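Local coordinates for protein CofB (Escherichia coli, PDB 5AX6) that serves as the minor pilin of the CFA/III type IVb pilus of enterotoxigenic bacteria, forms a homotrimer and probably takes part in pilus assembly, at residues L63-N76 against Y181-L195. Numbering follows the deposited sequence.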
# COMPACT_ATOMS: atom_id res chain seq x y z
N LEU A 63 39.51 -22.07 -3.40
CA LEU A 63 38.97 -23.21 -2.66
C LEU A 63 39.93 -24.40 -2.59
O LEU A 63 39.83 -25.25 -1.69
CB LEU A 63 37.65 -23.66 -3.29
CG LEU A 63 36.42 -22.84 -2.92
CD1 LEU A 63 35.28 -23.11 -3.91
CD2 LEU A 63 35.99 -23.16 -1.49
N ASN A 64 40.87 -24.46 -3.53
CA ASN A 64 41.76 -25.60 -3.62
C ASN A 64 43.11 -25.36 -2.97
O ASN A 64 43.95 -26.26 -2.92
CB ASN A 64 41.93 -26.01 -5.09
CG ASN A 64 40.64 -26.47 -5.70
OD1 ASN A 64 40.04 -27.45 -5.24
ND2 ASN A 64 40.17 -25.77 -6.73
N SER A 65 43.33 -24.16 -2.45
CA SER A 65 44.61 -23.82 -1.84
C SER A 65 44.69 -24.35 -0.43
O SER A 65 43.68 -24.72 0.16
CB SER A 65 44.81 -22.30 -1.82
OG SER A 65 44.79 -21.79 -3.14
N THR A 66 45.91 -24.39 0.11
CA THR A 66 46.16 -24.90 1.45
C THR A 66 45.40 -24.14 2.53
O THR A 66 45.46 -22.91 2.57
CB THR A 66 47.64 -24.82 1.82
OG1 THR A 66 48.43 -25.20 0.69
CG2 THR A 66 47.94 -25.72 3.02
N MET A 67 44.72 -24.88 3.40
CA MET A 67 44.03 -24.30 4.54
C MET A 67 45.03 -23.86 5.59
O MET A 67 46.08 -24.49 5.75
CB MET A 67 43.05 -25.31 5.14
CG MET A 67 41.86 -25.65 4.24
SD MET A 67 40.85 -26.97 4.95
CE MET A 67 40.37 -26.21 6.49
N SER A 68 44.71 -22.80 6.32
CA SER A 68 45.60 -22.29 7.36
C SER A 68 45.89 -23.34 8.45
O SER A 68 45.05 -24.18 8.74
CB SER A 68 44.99 -21.05 8.01
OG SER A 68 45.83 -20.57 9.04
N THR A 69 47.09 -23.27 9.03
CA THR A 69 47.45 -24.14 10.16
C THR A 69 47.71 -23.31 11.40
O THR A 69 48.20 -23.81 12.41
CB THR A 69 48.72 -24.95 9.86
OG1 THR A 69 49.80 -24.04 9.61
CG2 THR A 69 48.52 -25.86 8.65
N ASN A 70 47.38 -22.02 11.31
CA ASN A 70 47.78 -21.03 12.31
C ASN A 70 46.56 -20.59 13.14
O ASN A 70 45.59 -20.09 12.57
CB ASN A 70 48.45 -19.85 11.59
CG ASN A 70 49.06 -18.83 12.53
OD1 ASN A 70 48.54 -18.57 13.61
ND2 ASN A 70 50.16 -18.22 12.10
N ALA A 71 46.59 -20.79 14.46
CA ALA A 71 45.40 -20.57 15.29
C ALA A 71 45.06 -19.09 15.45
O ALA A 71 44.00 -18.73 15.98
CB ALA A 71 45.58 -21.21 16.66
N SER A 72 45.97 -18.23 15.00
CA SER A 72 45.71 -16.79 14.97
C SER A 72 45.09 -16.40 13.63
O SER A 72 44.78 -15.23 13.40
CB SER A 72 46.99 -16.00 15.21
OG SER A 72 47.76 -15.94 14.03
N GLU A 73 44.94 -17.37 12.74
CA GLU A 73 44.32 -17.13 11.43
C GLU A 73 42.93 -17.75 11.38
O GLU A 73 41.95 -17.06 11.15
CB GLU A 73 45.21 -17.67 10.30
CG GLU A 73 46.54 -16.93 10.23
CD GLU A 73 47.48 -17.49 9.19
OE1 GLU A 73 47.18 -18.56 8.60
OE2 GLU A 73 48.55 -16.87 8.98
N PHE A 74 42.85 -19.06 11.61
CA PHE A 74 41.52 -19.66 11.73
C PHE A 74 40.96 -19.37 13.11
O PHE A 74 41.66 -18.86 14.00
CB PHE A 74 41.54 -21.16 11.43
CG PHE A 74 42.32 -21.99 12.41
CD1 PHE A 74 41.77 -22.36 13.63
CD2 PHE A 74 43.59 -22.45 12.09
CE1 PHE A 74 42.49 -23.16 14.53
CE2 PHE A 74 44.31 -23.25 12.98
CZ PHE A 74 43.76 -23.60 14.20
N ILE A 75 39.69 -19.68 13.29
CA ILE A 75 39.02 -19.46 14.57
C ILE A 75 38.59 -20.81 15.14
O ILE A 75 37.77 -21.51 14.55
CB ILE A 75 37.82 -18.53 14.40
CG1 ILE A 75 38.31 -17.13 13.99
CG2 ILE A 75 36.99 -18.44 15.70
CD1 ILE A 75 37.16 -16.16 13.68
N ASN A 76 39.14 -21.18 16.28
CA ASN A 76 38.76 -22.45 16.88
C ASN A 76 37.35 -22.31 17.44
O ASN A 76 36.99 -21.26 17.96
CB ASN A 76 39.76 -22.86 17.97
CG ASN A 76 39.74 -24.34 18.25
OD1 ASN A 76 38.92 -25.08 17.70
ND2 ASN A 76 40.65 -24.79 19.10
N TYR A 181 33.75 -29.52 0.67
CA TYR A 181 34.96 -30.31 0.49
C TYR A 181 35.09 -31.33 1.60
O TYR A 181 34.65 -31.11 2.72
CB TYR A 181 36.21 -29.42 0.48
CG TYR A 181 36.51 -28.75 -0.83
CD1 TYR A 181 37.60 -29.13 -1.59
CD2 TYR A 181 35.69 -27.73 -1.31
CE1 TYR A 181 37.88 -28.51 -2.80
CE2 TYR A 181 35.96 -27.11 -2.51
CZ TYR A 181 37.05 -27.50 -3.25
OH TYR A 181 37.32 -26.88 -4.45
N VAL A 182 35.71 -32.46 1.27
CA VAL A 182 36.08 -33.44 2.29
C VAL A 182 37.42 -33.02 2.89
O VAL A 182 38.37 -32.70 2.15
CB VAL A 182 36.18 -34.86 1.70
CG1 VAL A 182 36.70 -35.83 2.74
CG2 VAL A 182 34.82 -35.30 1.18
N VAL A 183 37.50 -33.00 4.21
CA VAL A 183 38.76 -32.69 4.86
C VAL A 183 39.16 -33.81 5.81
O VAL A 183 38.33 -34.64 6.18
CB VAL A 183 38.70 -31.33 5.61
CG1 VAL A 183 38.50 -30.20 4.59
CG2 VAL A 183 37.59 -31.32 6.66
N GLU A 184 40.42 -33.83 6.20
CA GLU A 184 40.93 -34.90 7.03
C GLU A 184 42.01 -34.38 7.96
O GLU A 184 42.66 -33.36 7.70
CB GLU A 184 41.49 -36.04 6.17
CG GLU A 184 42.67 -35.62 5.31
CD GLU A 184 43.19 -36.72 4.40
OE1 GLU A 184 42.50 -37.09 3.42
OE2 GLU A 184 44.31 -37.22 4.66
N ARG A 185 42.20 -35.10 9.06
CA ARG A 185 43.34 -34.84 9.91
C ARG A 185 43.82 -36.17 10.48
O ARG A 185 43.06 -37.14 10.54
CB ARG A 185 43.00 -33.86 11.03
CG ARG A 185 41.88 -34.30 11.93
CD ARG A 185 41.51 -33.19 12.89
NE ARG A 185 40.39 -33.56 13.75
CZ ARG A 185 39.85 -32.75 14.65
NH1 ARG A 185 40.31 -31.52 14.81
NH2 ARG A 185 38.82 -33.18 15.38
N ASN A 186 45.09 -36.20 10.87
CA ASN A 186 45.71 -37.43 11.34
C ASN A 186 45.36 -37.69 12.79
O ASN A 186 45.35 -38.83 13.24
CB ASN A 186 47.23 -37.37 11.14
CG ASN A 186 47.62 -37.30 9.68
OD1 ASN A 186 46.92 -37.85 8.82
ND2 ASN A 186 48.73 -36.62 9.38
N SER A 187 45.06 -36.62 13.52
CA SER A 187 44.74 -36.71 14.93
C SER A 187 43.49 -35.88 15.25
O SER A 187 42.49 -35.96 14.53
CB SER A 187 45.93 -36.24 15.78
OG SER A 187 45.72 -36.51 17.15
N SER A 188 43.54 -35.10 16.32
CA SER A 188 42.34 -34.43 16.82
C SER A 188 42.47 -32.90 16.97
O SER A 188 41.64 -32.27 17.62
CB SER A 188 41.93 -35.05 18.16
OG SER A 188 40.62 -34.67 18.52
N GLY A 189 43.51 -32.31 16.37
CA GLY A 189 43.75 -30.88 16.53
C GLY A 189 43.10 -30.02 15.46
O GLY A 189 43.04 -30.43 14.30
N ALA A 190 42.61 -28.84 15.84
CA ALA A 190 41.95 -27.95 14.87
C ALA A 190 42.93 -27.48 13.80
O ALA A 190 42.53 -27.18 12.68
CB ALA A 190 41.34 -26.75 15.58
N ALA A 191 44.21 -27.42 14.15
CA ALA A 191 45.24 -27.02 13.19
C ALA A 191 45.64 -28.16 12.24
O ALA A 191 46.37 -27.95 11.28
CB ALA A 191 46.47 -26.51 13.92
N GLY A 192 45.15 -29.37 12.51
CA GLY A 192 45.53 -30.52 11.71
C GLY A 192 44.74 -30.73 10.42
O GLY A 192 45.15 -31.51 9.57
N TRP A 193 43.61 -30.04 10.29
CA TRP A 193 42.75 -30.22 9.11
C TRP A 193 43.44 -29.87 7.80
O TRP A 193 44.16 -28.89 7.72
CB TRP A 193 41.50 -29.34 9.24
CG TRP A 193 40.54 -29.77 10.30
CD1 TRP A 193 40.22 -29.10 11.45
CD2 TRP A 193 39.76 -30.97 10.30
NE1 TRP A 193 39.28 -29.81 12.16
CE2 TRP A 193 38.98 -30.96 11.48
CE3 TRP A 193 39.64 -32.05 9.42
CZ2 TRP A 193 38.10 -32.00 11.80
CZ3 TRP A 193 38.76 -33.07 9.74
CH2 TRP A 193 38.00 -33.04 10.92
N ARG A 194 43.20 -30.68 6.77
CA ARG A 194 43.69 -30.38 5.43
C ARG A 194 42.71 -30.95 4.41
O ARG A 194 41.93 -31.85 4.72
CB ARG A 194 45.09 -30.96 5.20
CG ARG A 194 45.08 -32.48 5.25
CD ARG A 194 46.40 -33.12 4.78
NE ARG A 194 46.35 -34.56 5.01
CZ ARG A 194 46.65 -35.13 6.18
NH1 ARG A 194 47.06 -34.39 7.20
NH2 ARG A 194 46.55 -36.44 6.31
N LEU A 195 42.75 -30.43 3.19
CA LEU A 195 41.90 -30.96 2.13
C LEU A 195 42.25 -32.41 1.84
O LEU A 195 43.42 -32.76 1.68
CB LEU A 195 42.02 -30.11 0.86
CG LEU A 195 41.56 -28.66 0.99
CD1 LEU A 195 41.89 -27.90 -0.28
CD2 LEU A 195 40.06 -28.62 1.26
O HOH W 1 46.01 -27.14 6.11
O HOH W 2 45.05 -26.75 9.20
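Met67 packs against Val183, Trp193 and Leu195 in the middle of the contact. Met67 SD lies 4.0 Å from CG1 of Val183, the two side chains crossing at about a right angle, and also touches CD2 of Leu195, while the bend at chi3 (60°) turns the methyl CE toward CB of Trp193. The other methyl of Leu195, CD1, packs against the backbone of 63-65, 3.6 Å from the carbonyl oxygen of Leu63 and close to that of Ser65. At the far end Phe74 meets the loop joining the two strands: Phe74 CE1 is 3.9 Å from CB of Ala190, and CZ packs on Ala191, whose CB also contacts Thr69 O. The carbonyl oxygen of Ala190 lies over a face of the Phe74 ring.

Strands 179-185 and 194-198 form an antiparallel hairpin in the seven-stranded sheet of the pilin domain; 63-76 is mostly loop, running over strand 121-130 before joining the sheet as strand 75-76, outermost within this chain. Between 63-76 and the hairpin loop, two waters bridge carbonyl oxygens: one lies within hydrogen-bonding distance of Met67 O (2.7 Å) and Trp193 O, the other of Ser68 O (2.6 Å) and Ala191 O; each has more acceptors around it than protons, so the bonds are probably shared. Arg125 adds hydrogen bonds to Ser68 O and Ala190 O.

Tyr181 closes the opposite end. Tyr181 OH lies 3.4 Å from Leu63 CB, and Leu63 O stands over one face of the tyrosine ring, 3.8 Å above the plane and offset toward the rim; OH is hydrogen-bonded to Gln48 of the second subunit, bringing the trimer interface to this corner. Replacing the tyrosine with an alanine would probably leave that glutamine without its hydroxyl partner and open a gap beside Leu63.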